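Local coordinates for putative GGDEF domain protein (Pseudomonas aeruginosa, PDB 7E6G) that probably acts as a magnesium-dependent diguanylate cyclase, joining two molecules of GTP into cyclic di-GMP with release of two diphosphates, at residues Ser168-Arg171 with Glu172-Cys176; Thr228-Arg231 with Ile232-Tyr236. All coordinates share one frame; numbering follows the deposited sequence.

Contact 1 of 2, residues Ser168-Arg171 with Glu172-Cys176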
loop_
_atom_site.group_PDB
_atom_site.type_symbol
_atom_site.label_atom_id
_atom_site.label_comp_id
_atom_site.label_asym_id
_atom_site.label_seq_id
_atom_site.Cartn_x
_atom_site.Cartn_y
_atom_site.Cartn_z
ATOM N N SER A 168 -21.913 -31.203 22.774
ATOM C CA SER A 168 -22.782 -31.565 21.660
ATOM C C SER A 168 -24.266 -31.303 21.919
ATOM O O SER A 168 -25.028 -31.196 20.957
ATOM C CB SER A 168 -22.599 -33.031 21.292
ATOM O OG SER A 168 -23.085 -33.259 19.975
ATOM N N GLU A 169 -24.707 -31.225 23.173
ATOM C CA GLU A 169 -26.113 -30.975 23.477
ATOM C C GLU A 169 -26.394 -29.536 23.877
ATOM O O GLU A 169 -27.508 -29.246 24.320
ATOM C CB GLU A 169 -26.611 -31.890 24.604
ATOM C CG GLU A 169 -26.510 -33.390 24.327
ATOM C CD GLU A 169 -27.369 -33.869 23.162
ATOM O OE1 GLU A 169 -26.843 -34.703 22.380
ATOM O OE2 GLU A 169 -28.549 -33.433 23.045
ATOM N N LEU A 170 -25.415 -28.645 23.784
ATOM C CA LEU A 170 -25.586 -27.255 24.182
ATOM C C LEU A 170 -25.893 -26.372 22.973
ATOM O O LEU A 170 -25.487 -26.669 21.842
ATOM C CB LEU A 170 -24.331 -26.746 24.893
ATOM C CG LEU A 170 -24.056 -27.320 26.282
ATOM C CD1 LEU A 170 -22.832 -26.644 26.848
ATOM C CD2 LEU A 170 -25.250 -27.085 27.177
ATOM N N ARG A 171 -26.625 -25.281 23.220
ATOM C CA ARG A 171 -26.886 -24.318 22.161
ATOM C C ARG A 171 -25.610 -23.528 21.872
ATOM O O ARG A 171 -24.619 -23.618 22.600
ATOM C CB ARG A 171 -28.049 -23.397 22.540
ATOM C CG ARG A 171 -29.352 -24.120 22.830
ATOM C CD ARG A 171 -29.688 -24.096 24.300
ATOM N NE ARG A 171 -30.378 -22.879 24.716
ATOM C CZ ARG A 171 -30.249 -22.311 25.914
ATOM N NH1 ARG A 171 -30.931 -21.217 26.214
ATOM N NH2 ARG A 171 -29.434 -22.827 26.821
ATOM N N GLU A 172 -25.626 -22.752 20.786
ATOM C CA GLU A 172 -24.358 -22.261 20.257
ATOM C C GLU A 172 -23.737 -21.188 21.145
ATOM O O GLU A 172 -22.511 -21.052 21.167
ATOM C CB GLU A 172 -24.540 -21.766 18.820
ATOM C CG GLU A 172 -24.875 -20.296 18.663
ATOM C CD GLU A 172 -25.061 -19.895 17.203
ATOM O OE1 GLU A 172 -24.124 -19.304 16.615
ATOM O OE2 GLU A 172 -26.141 -20.182 16.640
ATOM N N TYR A 173 -24.538 -20.450 21.911
ATOM C CA TYR A 173 -23.986 -19.419 22.783
ATOM C C TYR A 173 -23.841 -19.872 24.229
ATOM O O TYR A 173 -23.277 -19.131 25.041
ATOM C CB TYR A 173 -24.844 -18.145 22.712
ATOM C CG TYR A 173 -24.684 -17.442 21.392
ATOM C CD1 TYR A 173 -23.483 -16.831 21.061
ATOM C CD2 TYR A 173 -25.711 -17.429 20.457
ATOM C CE1 TYR A 173 -23.309 -16.199 19.845
ATOM C CE2 TYR A 173 -25.548 -16.803 19.228
ATOM C CZ TYR A 173 -24.343 -16.186 18.929
ATOM O OH TYR A 173 -24.157 -15.552 17.716
ATOM N N ASP A 174 -24.335 -21.058 24.567
ATOM C CA ASP A 174 -24.034 -21.648 25.858
ATOM C C ASP A 174 -22.543 -21.941 25.987
ATOM O O ASP A 174 -21.811 -22.096 25.003
ATOM C CB ASP A 174 -24.817 -22.933 26.049
ATOM C CG ASP A 174 -26.296 -22.704 26.043
ATOM O OD1 ASP A 174 -26.723 -21.536 26.169
ATOM O OD2 ASP A 174 -27.030 -23.699 25.895
ATOM N N LEU A 175 -22.102 -22.047 27.230
ATOM C CA LEU A 175 -20.685 -22.120 27.551
ATOM C C LEU A 175 -20.462 -23.265 28.519
ATOM O O LEU A 175 -21.019 -23.262 29.621
ATOM C CB LEU A 175 -20.237 -20.808 28.177
ATOM C CG LEU A 175 -18.914 -20.184 27.793
ATOM C CD1 LEU A 175 -18.829 -19.963 26.296
ATOM C CD2 LEU A 175 -18.853 -18.884 28.530
ATOM N N CYS A 176 -19.654 -24.238 28.133
ATOM C CA CYS A 176 -19.313 -25.335 29.031
ATOM C C CYS A 176 -17.841 -25.239 29.406
ATOM O O CYS A 176 -16.973 -25.435 28.551
ATOM C CB CYS A 176 -19.598 -26.694 28.399
ATOM S SG CYS A 176 -19.015 -28.057 29.463
#

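Contact 2 of 2, residues Thr228-Arg231 with Ile232-Tyr236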
loop_
_atom_site.group_PDB
_atom_site.type_symbol
_atom_site.label_atom_id
_atom_site.label_comp_id
_atom_site.label_asym_id
_atom_site.label_seq_id
_atom_site.Cartn_x
_atom_site.Cartn_y
_atom_site.Cartn_z
ATOM N N THR A 228 -28.859 -23.270 39.313
ATOM C CA THR A 228 -29.570 -22.086 39.768
ATOM C C THR A 228 -29.751 -21.091 38.637
ATOM O O THR A 228 -29.115 -21.165 37.585
ATOM C CB THR A 228 -28.859 -21.335 40.899
ATOM O OG1 THR A 228 -29.802 -20.447 41.511
ATOM C CG2 THR A 228 -27.721 -20.486 40.349
ATOM N N GLU A 229 -30.623 -20.129 38.901
ATOM C CA GLU A 229 -30.790 -18.956 38.062
ATOM C C GLU A 229 -30.101 -17.759 38.697
ATOM O O GLU A 229 -30.062 -17.610 39.923
ATOM C CB GLU A 229 -32.259 -18.625 37.865
ATOM C CG GLU A 229 -32.507 -17.705 36.718
ATOM C CD GLU A 229 -33.973 -17.435 36.549
ATOM O OE1 GLU A 229 -34.328 -16.549 35.740
ATOM O OE2 GLU A 229 -34.772 -18.147 37.199
ATOM N N HIS A 230 -29.561 -16.897 37.858
ATOM C CA HIS A 230 -28.979 -15.684 38.392
ATOM C C HIS A 230 -30.069 -14.745 38.909
ATOM O O HIS A 230 -30.960 -14.342 38.153
ATOM C CB HIS A 230 -28.147 -14.970 37.349
ATOM C CG HIS A 230 -27.702 -13.631 37.819
ATOM N ND1 HIS A 230 -26.898 -13.480 38.928
ATOM C CD2 HIS A 230 -28.012 -12.385 37.399
ATOM C CE1 HIS A 230 -26.695 -12.194 39.143
ATOM N NE2 HIS A 230 -27.359 -11.508 38.229
ATOM N N ARG A 231 -29.977 -14.374 40.185
ATOM C CA ARG A 231 -30.885 -13.412 40.800
ATOM C C ARG A 231 -30.288 -12.011 40.685
ATOM O O ARG A 231 -29.169 -11.774 41.144
ATOM C CB ARG A 231 -31.131 -13.790 42.258
ATOM C CG ARG A 231 -31.607 -15.237 42.405
ATOM C CD ARG A 231 -31.728 -15.696 43.864
ATOM N NE ARG A 231 -32.056 -17.121 43.950
ATOM C CZ ARG A 231 -32.187 -17.804 45.088
ATOM N NH1 ARG A 231 -32.022 -17.196 46.263
ATOM N NH2 ARG A 231 -32.489 -19.099 45.042
ATOM N N ILE A 232 -31.026 -11.083 40.072
ATOM C CA ILE A 232 -30.475 -9.753 39.800
ATOM C C ILE A 232 -30.235 -8.992 41.107
ATOM O O ILE A 232 -30.973 -9.132 42.091
ATOM C CB ILE A 232 -31.396 -8.969 38.844
ATOM C CG1 ILE A 232 -31.402 -9.620 37.453
ATOM C CG2 ILE A 232 -30.953 -7.517 38.716
ATOM C CD1 ILE A 232 -32.404 -9.001 36.483
ATOM N N GLY A 233 -29.173 -8.190 41.124
ATOM C CA GLY A 233 -28.766 -7.529 42.345
ATOM C C GLY A 233 -27.838 -8.366 43.178
ATOM O O GLY A 233 -27.760 -8.182 44.399
ATOM N N GLU A 234 -27.126 -9.281 42.545
ATOM C CA GLU A 234 -26.310 -10.279 43.205
ATOM C C GLU A 234 -25.069 -10.476 42.355
ATOM O O GLU A 234 -25.137 -10.410 41.122
ATOM C CB GLU A 234 -27.116 -11.556 43.359
ATOM C CG GLU A 234 -26.362 -12.814 43.629
ATOM C CD GLU A 234 -27.313 -14.008 43.642
ATOM O OE1 GLU A 234 -27.698 -14.433 44.767
ATOM O OE2 GLU A 234 -27.682 -14.505 42.542
ATOM N N THR A 235 -23.932 -10.656 43.011
ATOM C CA THR A 235 -22.685 -10.826 42.286
ATOM C C THR A 235 -22.611 -12.221 41.674
ATOM O O THR A 235 -23.258 -13.160 42.149
ATOM C CB THR A 235 -21.507 -10.580 43.218
ATOM O OG1 THR A 235 -20.389 -10.157 42.433
ATOM C CG2 THR A 235 -21.156 -11.846 43.998
ATOM N N TYR A 236 -21.832 -12.352 40.591
ATOM C CA TYR A 236 -21.701 -13.655 39.929
ATOM C C TYR A 236 -21.118 -14.712 40.864
ATOM O O TYR A 236 -21.383 -15.909 40.692
ATOM C CB TYR A 236 -20.844 -13.540 38.657
ATOM C CG TYR A 236 -19.377 -13.187 38.884
ATOM C CD1 TYR A 236 -18.441 -14.161 39.225
ATOM C CD2 TYR A 236 -18.929 -11.876 38.741
ATOM C CE1 TYR A 236 -17.109 -13.823 39.431
ATOM C CE2 TYR A 236 -17.604 -11.539 38.945
ATOM C CZ TYR A 236 -16.705 -12.509 39.292
ATOM O OH TYR A 236 -15.390 -12.175 39.496
#

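Contact 1 of 2, residues Ser168-Arg171 with Glu172-Cys176
R171 and D174 both set CG beside their own backbone N, with chi1 near -60°, and the arginine chain then bends at chi2 and chi3, which folds its guanidinium back against the aspartate. The two enclose an R-x-x-D sequence five residues ahead of the GGEEF stretch, the pattern that in many diguanylate cyclases builds the inhibitory cyclic di-GMP site; its role here is probably similar.

One oxygen does most of the work: D174 OD2 takes a hydrogen bond from R171 N at 3.1 Å, arriving from above the carboxylate plane, and closes a salt bridge with R171 NH2 at 2.7 Å. The latter is poorly directed as a hydrogen bond, since guanidinium and carboxylate planes stand 64° apart and D174 OD1 sits over one guanidinium face. Backbone atoms add a weak bond, D174 N to R171 O at 3.2 Å, across a type I turn with E172 and Y173 at its corners. R171 is held further out as well, because NH1 bonds to T191 OG1 and so ties the turn to the loop after strand 183-188.

Next to the polar pair, L170 packs against the aspartate through its CB, 4.0 Å from D174 CB, while V203 of helix 193-208 touches the same leucine. At the start of strand 175-178, L170 CD1 rests 3.6 Å from C176 CB.

Contact 2 of 2, residues Thr228-Arg231 with Ile232-Tyr236
The loop that carries strand 223-229 into helix 236-252 reverses direction here, and H230 and R231 meet E234 on its far limb. I232 and G233 occupy the corners of a tight turn whose backbone angles are those of type II. G233 has a positive phi (88°), which glycine adopts easily.

Across the turn, E234 stretches its whole chain back toward the strand end, with CG anti to the backbone N (chi1 162°). OE2 accepts a hydrogen bond from R231 N at 3.3 Å, the donor lying above the carboxylate plane. The same oxygen comes within 3.5 Å of R231 CB, so the carboxylate lies beside the root of the arginine chain; R231 NE is still 5.2 Å from E234 OE1. That second oxygen instead makes a salt bridge with R242 of helix 236-252, and its charge probably eases the approach of R231 NH1 to R242 NH1.

In the GGDEF domain strand 223-229 is an inner strand of the central sheet, and H230 prolongs its pairing by backbone bonds with Y133, on whose ring the imidazole also stacks. The histidine edge faces the loop's return limb: H230 CE1 is 3.1 Å from E234 O, close to the ring plane, and the backbone N of I232 stands over one face, 4.0 Å above the ring plane. The stack and a hydrogen bond between H230 ND1 and T239 OG1, in the first turn of the helix, together hold the imidazole in place. T235 takes the N-cap position just before that helix, with its backbone N bonded to Q238 OE1.

Overall arrangement
From the N terminus the chain runs through helix 3-17 and the long helix 27-102, and reaches contact 1 after helix 152-168, where a short turn leads into the edge strand 175-178. Contact 2 comes later, at the exit of inner strand 223-229, and turns the chain into helix 236-252. The two follow in series, neither nested nor crossed, each closing its own loop of the same five-stranded sheet. The centres of contact 1 and contact 2 are about 20 Å apart. Contact 1 ties the sheet edge to helix 193-208; contact 2 ties inner strand 223-229 to helices 112-128 and 236-252. T235 and Y236 of contact 2 pack on S168 of the second subunit.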